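Local coordinates for uncharacterized protein HtdX (Mycobacterium tuberculosis, PDB 4OOB) that catalyses the reversible hydration of trans-2-enoyl-CoA thioesters to (3R)-3-hydroxyacyl-CoA, accepting a broad range of chain lengths with a preference for C8 to C12, at residues A46-S51 and V87-R92; D106-V111 and H120-F125; G237-T242 and A255-L260. One frame throughout, in Å; residues are numbered along the deposited sequence.

Interaction 1 (A46-S51 and V87-R92); sequences ALTFPS and VGVRVR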
loop_
_atom_site.group_PDB
_atom_site.type_symbol
_atom_site.label_atom_id
_atom_site.label_comp_id
_atom_site.label_asym_id
_atom_site.label_seq_id
_atom_site.Cartn_x
_atom_site.Cartn_y
_atom_site.Cartn_z
ATOM N N ALA A 46 -6.639 -1.996 3.262
ATOM C CA ALA A 46 -7.032 -1.470 4.594
ATOM C C ALA A 46 -7.959 -2.436 5.329
ATOM O O ALA A 46 -7.803 -2.735 6.515
ATOM C CB ALA A 46 -7.665 -0.103 4.474
ATOM N N LEU A 47 -8.911 -2.981 4.606
ATOM C CA LEU A 47 -9.900 -3.837 5.223
ATOM C C LEU A 47 -9.287 -5.069 5.920
ATOM O O LEU A 47 -9.761 -5.499 6.985
ATOM C CB LEU A 47 -10.864 -4.302 4.133
ATOM C CG LEU A 47 -12.038 -5.223 4.504
ATOM C CD1 LEU A 47 -13.097 -4.488 5.317
ATOM C CD2 LEU A 47 -12.622 -5.792 3.219
ATOM N N THR A 48 -8.295 -5.673 5.263
ATOM C CA THR A 48 -7.686 -6.927 5.722
ATOM C C THR A 48 -6.522 -6.712 6.655
ATOM O O THR A 48 -6.113 -7.640 7.327
ATOM C CB THR A 48 -7.242 -7.839 4.536
ATOM O OG1 THR A 48 -6.238 -7.205 3.753
ATOM C CG2 THR A 48 -8.424 -8.217 3.609
ATOM N N PHE A 49 -5.995 -5.496 6.751
ATOM C CA PHE A 49 -4.688 -5.312 7.395
ATOM C C PHE A 49 -4.638 -5.674 8.869
ATOM O O PHE A 49 -3.662 -6.237 9.381
ATOM C CB PHE A 49 -4.195 -3.885 7.254
ATOM C CG PHE A 49 -2.711 -3.739 7.519
ATOM C CD1 PHE A 49 -1.796 -4.464 6.784
ATOM C CD2 PHE A 49 -2.246 -2.922 8.517
ATOM C CE1 PHE A 49 -0.426 -4.338 7.016
ATOM C CE2 PHE A 49 -0.900 -2.800 8.769
ATOM C CZ PHE A 49 0.014 -3.498 8.021
ATOM N N PRO A 50 -5.691 -5.333 9.579
ATOM C CA PRO A 50 -5.676 -5.796 10.947
ATOM C C PRO A 50 -5.687 -7.341 11.062
ATOM O O PRO A 50 -5.064 -7.848 11.993
ATOM C CB PRO A 50 -6.931 -5.139 11.538
ATOM C CG PRO A 50 -7.134 -3.894 10.657
ATOM C CD PRO A 50 -6.875 -4.503 9.299
ATOM N N SER A 51 -6.312 -8.071 10.130
ATOM C CA SER A 51 -6.199 -9.547 10.095
ATOM C C SER A 51 -4.790 -10.016 9.706
ATOM O O SER A 51 -4.276 -11.004 10.233
ATOM C CB SER A 51 -7.221 -10.169 9.136
ATOM O OG SER A 51 -8.530 -9.679 9.431
ATOM N N VAL A 87 -16.935 -10.470 3.201
ATOM C CA VAL A 87 -15.788 -11.195 2.583
ATOM C C VAL A 87 -15.127 -12.277 3.422
ATOM O O VAL A 87 -15.027 -12.148 4.629
ATOM C CB VAL A 87 -14.668 -10.234 2.087
ATOM C CG1 VAL A 87 -15.160 -9.356 0.971
ATOM C CG2 VAL A 87 -14.067 -9.413 3.202
ATOM N N GLY A 88 -14.688 -13.354 2.774
ATOM C CA GLY A 88 -13.851 -14.358 3.443
ATOM C C GLY A 88 -12.423 -13.857 3.329
ATOM O O GLY A 88 -12.031 -13.324 2.308
ATOM N N VAL A 89 -11.640 -14.005 4.377
ATOM C CA VAL A 89 -10.255 -13.564 4.359
ATOM C C VAL A 89 -9.349 -14.690 4.832
ATOM O O VAL A 89 -9.557 -15.290 5.867
ATOM C CB VAL A 89 -10.073 -12.324 5.267
ATOM C CG1 VAL A 89 -8.643 -11.830 5.262
ATOM C CG2 VAL A 89 -10.983 -11.207 4.825
ATOM N N ARG A 90 -8.314 -14.966 4.066
ATOM C CA ARG A 90 -7.263 -15.853 4.512
ATOM C C ARG A 90 -5.929 -15.175 4.242
ATOM O O ARG A 90 -5.730 -14.690 3.155
ATOM C CB ARG A 90 -7.317 -17.194 3.774
ATOM C CG ARG A 90 -6.394 -18.276 4.365
ATOM C CD ARG A 90 -6.227 -19.468 3.413
ATOM N NE ARG A 90 -7.270 -19.307 2.415
ATOM C CZ ARG A 90 -7.116 -19.201 1.093
ATOM N NH1 ARG A 90 -5.917 -19.413 0.490
ATOM N NH2 ARG A 90 -8.229 -18.940 0.374
ATOM N N VAL A 91 -5.022 -15.217 5.215
ATOM C CA VAL A 91 -3.693 -14.584 5.124
ATOM C C VAL A 91 -2.594 -15.577 5.433
ATOM O O VAL A 91 -2.731 -16.390 6.353
ATOM C CB VAL A 91 -3.504 -13.499 6.198
ATOM C CG1 VAL A 91 -2.144 -12.811 6.038
ATOM C CG2 VAL A 91 -4.643 -12.494 6.183
ATOM N N ARG A 92 -1.474 -15.502 4.728
ATOM C CA ARG A 92 -0.290 -16.207 5.205
ATOM C C ARG A 92 1.010 -15.481 4.948
ATOM O O ARG A 92 1.100 -14.610 4.061
ATOM C CB ARG A 92 -0.264 -17.651 4.703
ATOM C CG ARG A 92 -0.123 -17.803 3.206
ATOM C CD ARG A 92 1.260 -18.273 2.763
ATOM N NE ARG A 92 1.180 -19.596 2.169
ATOM C CZ ARG A 92 2.191 -20.435 1.936
ATOM N NH1 ARG A 92 3.459 -20.142 2.228
ATOM N NH2 ARG A 92 1.895 -21.608 1.389
#
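L47 rests its CD2 methyl against one branch of V87, CD2 to CG2 at 3.9 Å, the two side chains reaching toward each other tip to tip. The leucine gets there with CG anti to its backbone N (chi1 -179°), which extends the side chain from the helix toward the strand. The next residue, T48, makes the broader overlap: its CG2 methyl lies 4.0 Å from V89 CG1 and 4.1 Å from V89 CG2, so a single methyl is received by both branches of the valine. The T48 torsion (chi1 63°) sends CG2 to this apolar contact and OG1 to the carbonyl O of P44 in the preceding turn, where it is hydrogen-bonded; the buried hydroxyl is thus satisfied within the helix. S51 approaches more loosely, CB to V89 CG1 at 4.4 Å, and its carbonyl carbon C lies 4.3 Å from V91 CG2.

No hydrogen bond crosses between the segments. The axes of the two short segments pass 9.3 Å apart with a crossing angle of -54°, as expected for side chains meeting across a helix-on-sheet interface. The alternation of the strand selects the participants: V87, V89 and V91 point toward the helix, whereas R90 points away to the other face. This is the hot dog arrangement, a long helix wrapped by a curved antiparallel sheet.

Residues 46-51 belong to helix 43-57, and V91 also touches V52 and L55 farther along it. Strand 86-99 lies between strands 12-18 and 102-113: L17 and V14 of the former approach L47 and S51, while V111 of the latter touches T48 and V87, so the helix rests across all three strands.

Interaction 2 (D106-V111 and H120-F125); sequences DLVTNV and HQVTTF
L107 and T123 form a hydrogen-bonded pair in the antiparallel hairpin of strands 102-113 and 116-128, part of the hot dog fold's curved sheet. L107 N donates to T123 O at 2.7 Å with an N-H...O angle of 169°, and T123 N returns a bond to L107 O. T109 and Q121 repeat this reciprocal pattern, while D106-T124, V108-V122 and N110-H120 are the alternating non-hydrogen-bonded pairs.

On the face of the sheet that carries L107, its CD2 methyl meets F125 CD2 at 3.9 Å, arriving at the ring edge, and V52 of helix 43-57 packs against L107 and T109. On the other face, V108 CG1 lies 3.8 Å from H120 CE1, and V122 CG1 is 4.1 Å from D106 CG.

D106 is positioned from outside the hairpin: OD1 forms a salt bridge with R97 and OD2 accepts from N95, both on adjacent strand 86-99. These partners orient the buried carboxylate, whose OD1 also receives the T124 hydroxyl from 39° above the carboxylate plane, in a short hydrogen bond whose modelled OG1 to OD1 length of 2.5 Å is doubtful. At the far end, a trans chi1 (179°) carries the H120 imidazole alongside N110; H120 ND1 donates to N110 OD1 at 3.2 Å, with the oxygen in the ring plane but the donor well above the amide's carbonyl plane.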
loop_
_atom_site.group_PDB
_atom_site.type_symbol
_atom_site.label_atom_id
_atom_site.label_comp_id
_atom_site.label_asym_id
_atom_site.label_seq_id
_atom_site.Cartn_x
_atom_site.Cartn_y
_atom_site.Cartn_z
ATOM N N ASP A 106 6.838 -11.961 2.975
ATOM C CA ASP A 106 5.669 -11.786 2.165
ATOM C C ASP A 106 4.412 -12.133 2.938
ATOM O O ASP A 106 4.326 -13.176 3.586
ATOM C CB ASP A 106 5.732 -12.679 0.938
ATOM C CG ASP A 106 6.762 -12.244 -0.104
ATOM O OD1 ASP A 106 7.310 -11.100 -0.116
ATOM O OD2 ASP A 106 7.023 -13.118 -0.941
ATOM N N LEU A 107 3.408 -11.257 2.830
ATOM C CA LEU A 107 2.083 -11.460 3.474
ATOM C C LEU A 107 1.056 -11.604 2.382
ATOM O O LEU A 107 0.851 -10.684 1.624
ATOM C CB LEU A 107 1.745 -10.264 4.337
ATOM C CG LEU A 107 2.273 -10.197 5.776
ATOM C CD1 LEU A 107 3.255 -11.270 6.107
ATOM C CD2 LEU A 107 2.846 -8.837 6.122
ATOM N N VAL A 108 0.478 -12.800 2.263
ATOM C CA VAL A 108 -0.255 -13.184 1.059
ATOM C C VAL A 108 -1.700 -13.285 1.524
ATOM O O VAL A 108 -2.008 -14.037 2.460
ATOM C CB VAL A 108 0.319 -14.509 0.507
ATOM C CG1 VAL A 108 -0.428 -15.015 -0.703
ATOM C CG2 VAL A 108 1.809 -14.347 0.166
ATOM N N THR A 109 -2.563 -12.466 0.929
ATOM C CA THR A 109 -3.950 -12.383 1.336
ATOM C C THR A 109 -4.914 -12.745 0.181
ATOM O O THR A 109 -4.768 -12.270 -0.972
ATOM C CB THR A 109 -4.263 -10.986 1.905
ATOM O OG1 THR A 109 -3.464 -10.776 3.056
ATOM C CG2 THR A 109 -5.676 -10.851 2.363
ATOM N N ASN A 110 -5.881 -13.592 0.537
ATOM C CA ASN A 110 -6.965 -14.034 -0.337
ATOM C C ASN A 110 -8.295 -13.550 0.252
ATOM O O ASN A 110 -8.687 -13.955 1.372
ATOM C CB ASN A 110 -6.980 -15.573 -0.465
ATOM C CG ASN A 110 -5.923 -16.091 -1.450
ATOM O OD1 ASN A 110 -6.171 -16.142 -2.645
ATOM N ND2 ASN A 110 -4.725 -16.437 -0.951
ATOM N N VAL A 111 -8.975 -12.700 -0.525
ATOM C CA VAL A 111 -10.267 -12.140 -0.169
ATOM C C VAL A 111 -11.360 -12.738 -1.065
ATOM O O VAL A 111 -11.357 -12.566 -2.288
ATOM C CB VAL A 111 -10.231 -10.609 -0.304
ATOM C CG1 VAL A 111 -11.627 -9.988 -0.143
ATOM C CG2 VAL A 111 -9.260 -10.016 0.701
ATOM N N HIS A 120 -6.677 -10.773 -4.591
ATOM C CA HIS A 120 -5.496 -11.436 -4.083
ATOM C C HIS A 120 -4.368 -10.418 -3.911
ATOM O O HIS A 120 -4.134 -9.593 -4.797
ATOM C CB HIS A 120 -5.071 -12.524 -5.104
ATOM C CG HIS A 120 -3.842 -13.276 -4.713
ATOM N ND1 HIS A 120 -3.870 -14.427 -3.944
ATOM C CD2 HIS A 120 -2.547 -13.054 -5.002
ATOM C CE1 HIS A 120 -2.633 -14.850 -3.750
ATOM N NE2 HIS A 120 -1.814 -14.029 -4.379
ATOM N N GLN A 121 -3.614 -10.526 -2.829
ATOM C CA GLN A 121 -2.497 -9.624 -2.611
ATOM C C GLN A 121 -1.213 -10.268 -2.029
ATOM O O GLN A 121 -1.281 -11.093 -1.157
ATOM C CB GLN A 121 -2.954 -8.510 -1.715
ATOM C CG GLN A 121 -1.870 -7.582 -1.241
ATOM C CD GLN A 121 -2.462 -6.500 -0.366
ATOM O OE1 GLN A 121 -2.606 -5.383 -0.815
ATOM N NE2 GLN A 121 -2.871 -6.843 0.864
ATOM N N VAL A 122 -0.064 -9.826 -2.558
ATOM C CA VAL A 122 1.257 -10.070 -2.012
ATOM C C VAL A 122 1.858 -8.696 -1.605
ATOM O O VAL A 122 2.049 -7.775 -2.419
ATOM C CB VAL A 122 2.200 -10.798 -2.977
ATOM C CG1 VAL A 122 3.453 -11.273 -2.237
ATOM C CG2 VAL A 122 1.515 -12.018 -3.663
ATOM N N THR A 123 2.075 -8.580 -0.304
ATOM C CA THR A 123 2.578 -7.415 0.309
ATOM C C THR A 123 3.908 -7.858 0.887
ATOM O O THR A 123 3.977 -8.857 1.614
ATOM C CB THR A 123 1.690 -7.011 1.506
ATOM O OG1 THR A 123 0.424 -6.541 1.023
ATOM C CG2 THR A 123 2.400 -5.953 2.410
ATOM N N THR A 124 4.931 -7.080 0.635
ATOM C CA THR A 124 6.202 -7.367 1.173
ATOM C C THR A 124 6.586 -6.217 2.068
ATOM O O THR A 124 6.671 -5.074 1.633
ATOM C CB THR A 124 7.190 -7.560 0.007
ATOM O OG1 THR A 124 6.770 -8.705 -0.721
ATOM C CG2 THR A 124 8.558 -7.822 0.471
ATOM N N PHE A 125 6.810 -6.547 3.325
ATOM C CA PHE A 125 7.363 -5.632 4.301
ATOM C C PHE A 125 8.827 -5.981 4.618
ATOM O O PHE A 125 9.214 -7.162 4.652
ATOM C CB PHE A 125 6.514 -5.641 5.585
ATOM C CG PHE A 125 5.348 -4.714 5.537
ATOM C CD1 PHE A 125 5.541 -3.347 5.554
ATOM C CD2 PHE A 125 4.060 -5.192 5.510
ATOM C CE1 PHE A 125 4.459 -2.473 5.528
ATOM C CE2 PHE A 125 2.984 -4.324 5.453
ATOM C CZ PHE A 125 3.181 -2.970 5.438
#

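Interaction 3 (G237-T242 and A255-L260); sequences GGWDLT and ATVRGL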
loop_
_atom_site.group_PDB
_atom_site.type_symbol
_atom_site.label_atom_id
_atom_site.label_comp_id
_atom_site.label_asym_id
_atom_site.label_seq_id
_atom_site.Cartn_x
_atom_site.Cartn_y
_atom_site.Cartn_z
ATOM N N GLY A 237 -1.830 -2.164 -23.199
ATOM C CA GLY A 237 -1.842 -3.007 -21.986
ATOM C C GLY A 237 -2.426 -2.407 -20.711
ATOM O O GLY A 237 -3.017 -3.145 -19.892
ATOM N N GLY A 238 -2.282 -1.084 -20.548
ATOM C CA GLY A 238 -2.769 -0.381 -19.354
ATOM C C GLY A 238 -1.929 0.843 -18.999
ATOM O O GLY A 238 -1.798 1.764 -19.806
ATOM N N TRP A 239 -1.341 0.865 -17.807
ATOM C CA TRP A 239 -0.721 2.084 -17.332
ATOM C C TRP A 239 0.587 1.821 -16.639
ATOM O O TRP A 239 0.714 0.863 -15.876
ATOM C CB TRP A 239 -1.650 2.789 -16.359
ATOM C CG TRP A 239 -2.886 3.375 -16.953
ATOM C CD1 TRP A 239 -3.064 4.670 -17.342
ATOM C CD2 TRP A 239 -4.145 2.716 -17.171
ATOM N NE1 TRP A 239 -4.346 4.850 -17.812
ATOM C CE2 TRP A 239 -5.032 3.671 -17.704
ATOM C CE3 TRP A 239 -4.599 1.411 -16.990
ATOM C CZ2 TRP A 239 -6.345 3.362 -18.053
ATOM C CZ3 TRP A 239 -5.896 1.100 -17.345
ATOM C CH2 TRP A 239 -6.758 2.073 -17.859
ATOM N N ASP A 240 1.558 2.683 -16.903
ATOM C CA ASP A 240 2.843 2.704 -16.184
ATOM C C ASP A 240 2.859 4.008 -15.394
ATOM O O ASP A 240 2.598 5.092 -15.960
ATOM C CB ASP A 240 4.038 2.699 -17.136
ATOM C CG ASP A 240 4.236 1.351 -17.840
ATOM O OD1 ASP A 240 3.561 0.343 -17.506
ATOM O OD2 ASP A 240 5.104 1.321 -18.726
ATOM N N LEU A 241 3.126 3.887 -14.099
ATOM C CA LEU A 241 3.099 5.026 -13.158
ATOM C C LEU A 241 4.456 5.191 -12.483
ATOM O O LEU A 241 5.099 4.208 -12.105
ATOM C CB LEU A 241 2.051 4.800 -12.065
ATOM C CG LEU A 241 0.540 5.002 -12.211
ATOM C CD1 LEU A 241 0.019 4.903 -13.604
ATOM C CD2 LEU A 241 -0.247 4.005 -11.369
ATOM N N THR A 242 4.892 6.446 -12.365
ATOM C CA THR A 242 6.024 6.803 -11.539
ATOM C C THR A 242 5.742 8.077 -10.785
ATOM O O THR A 242 5.368 9.100 -11.388
ATOM C CB THR A 242 7.311 7.049 -12.336
ATOM O OG1 THR A 242 7.602 5.912 -13.105
ATOM C CG2 THR A 242 8.430 7.202 -11.410
ATOM N N ALA A 255 5.141 1.729 -10.891
ATOM C CA ALA A 255 4.041 0.810 -10.860
ATOM C C ALA A 255 3.412 0.528 -12.190
ATOM O O ALA A 255 3.525 1.277 -13.109
ATOM C CB ALA A 255 2.960 1.351 -9.906
ATOM N N THR A 256 2.660 -0.558 -12.249
ATOM C CA THR A 256 1.961 -0.891 -13.452
ATOM C C THR A 256 0.600 -1.353 -13.094
ATOM O O THR A 256 0.421 -2.027 -12.073
ATOM C CB THR A 256 2.625 -2.036 -14.236
ATOM O OG1 THR A 256 2.766 -3.174 -13.395
ATOM C CG2 THR A 256 3.993 -1.610 -14.755
ATOM N N VAL A 257 -0.342 -0.950 -13.957
ATOM C CA VAL A 257 -1.686 -1.456 -14.031
ATOM C C VAL A 257 -1.848 -2.183 -15.394
ATOM O O VAL A 257 -1.533 -1.624 -16.433
ATOM C CB VAL A 257 -2.662 -0.278 -13.936
ATOM C CG1 VAL A 257 -4.107 -0.760 -13.838
ATOM C CG2 VAL A 257 -2.297 0.609 -12.744
ATOM N N ARG A 258 -2.340 -3.427 -15.364
ATOM C CA ARG A 258 -2.584 -4.201 -16.571
ATOM C C ARG A 258 -3.910 -4.916 -16.420
ATOM O O ARG A 258 -4.217 -5.475 -15.352
ATOM C CB ARG A 258 -1.501 -5.220 -16.764
ATOM C CG ARG A 258 -0.112 -4.627 -16.957
ATOM C CD ARG A 258 0.088 -3.975 -18.336
ATOM N NE ARG A 258 1.481 -3.591 -18.557
ATOM C CZ ARG A 258 2.033 -2.434 -18.202
ATOM N NH1 ARG A 258 1.339 -1.464 -17.591
ATOM N NH2 ARG A 258 3.323 -2.241 -18.452
ATOM N N GLY A 259 -4.728 -4.852 -17.460
ATOM C CA GLY A 259 -5.930 -5.664 -17.557
ATOM C C GLY A 259 -5.508 -7.104 -17.540
ATOM O O GLY A 259 -4.528 -7.446 -18.143
ATOM N N LEU A 260 -6.215 -7.951 -16.810
ATOM C CA LEU A 260 -5.878 -9.377 -16.797
ATOM C C LEU A 260 -6.176 -10.096 -18.112
ATOM O O LEU A 260 -7.149 -9.756 -18.773
ATOM C CB LEU A 260 -6.633 -10.081 -15.690
ATOM C CG LEU A 260 -6.145 -9.882 -14.260
ATOM C CD1 LEU A 260 -6.787 -10.958 -13.402
ATOM C CD2 LEU A 260 -4.622 -9.916 -14.165
#
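The beta hairpin of strands 238-244 and 251-259 contributes this antiparallel ladder to the sheet. W239 with V257 and L241 with A255 are its hydrogen-bonded pairs, each making two backbone bonds; W239 N to V257 O is 2.8 Å and nearly straight at 169°. Toward the hairpin's open end the ladder weakens: the bond from G259 N to G237 O is weak, at 3.4 Å.

One face is apolar. W239 CE3 lies 3.9 Å from V257 CG1, and the valine's other branch, CG2, meets L241 CD2 at 4.2 Å. The opposite face carries a salt bridge. R258 bends back at chi2 (-73°) to bring its guanidinium end-on to D240. R258 NH2 lies 2.8 Å from D240 OD1. R258 NH1 reaches the same OD1 at 2.9 Å, and that oxygen sits in the guanidinium plane. R258 NH1 also donates to V257 O, a second anchor that limits rotation of the group.

W239 continues the apolar layer outward, meeting F208 edge-to-face. Strand 226-234 flanks the hairpin beside 238-244, with V232 touching W239 and L241, and strand 212-218 flanks it beside 251-259, with V212 and Y214 touching V257.

How the interactions relate
The three interactions follow one another along the chain and all reach a single antiparallel sheet. Interactions 1 and 2 are neighbours, with centres about 9 Å apart: strands 86-99 and 102-113 are adjacent, and R90 O probably accepts from N110 N at 2.8 Å. Helix 43-57 spans both contacts: its F49 packs on F125, CE1 to CE2 at 3.8 Å, and its V52 on L107 and T109. Interaction 3 stands apart, centre to centre about 25 Å from interaction 1 and about 19 Å from interaction 2, with strands 69-77 and 212-218 between the two hairpins. This order is consistent with a double hot dog chain, two such halves joined side by side through one continuous sheet.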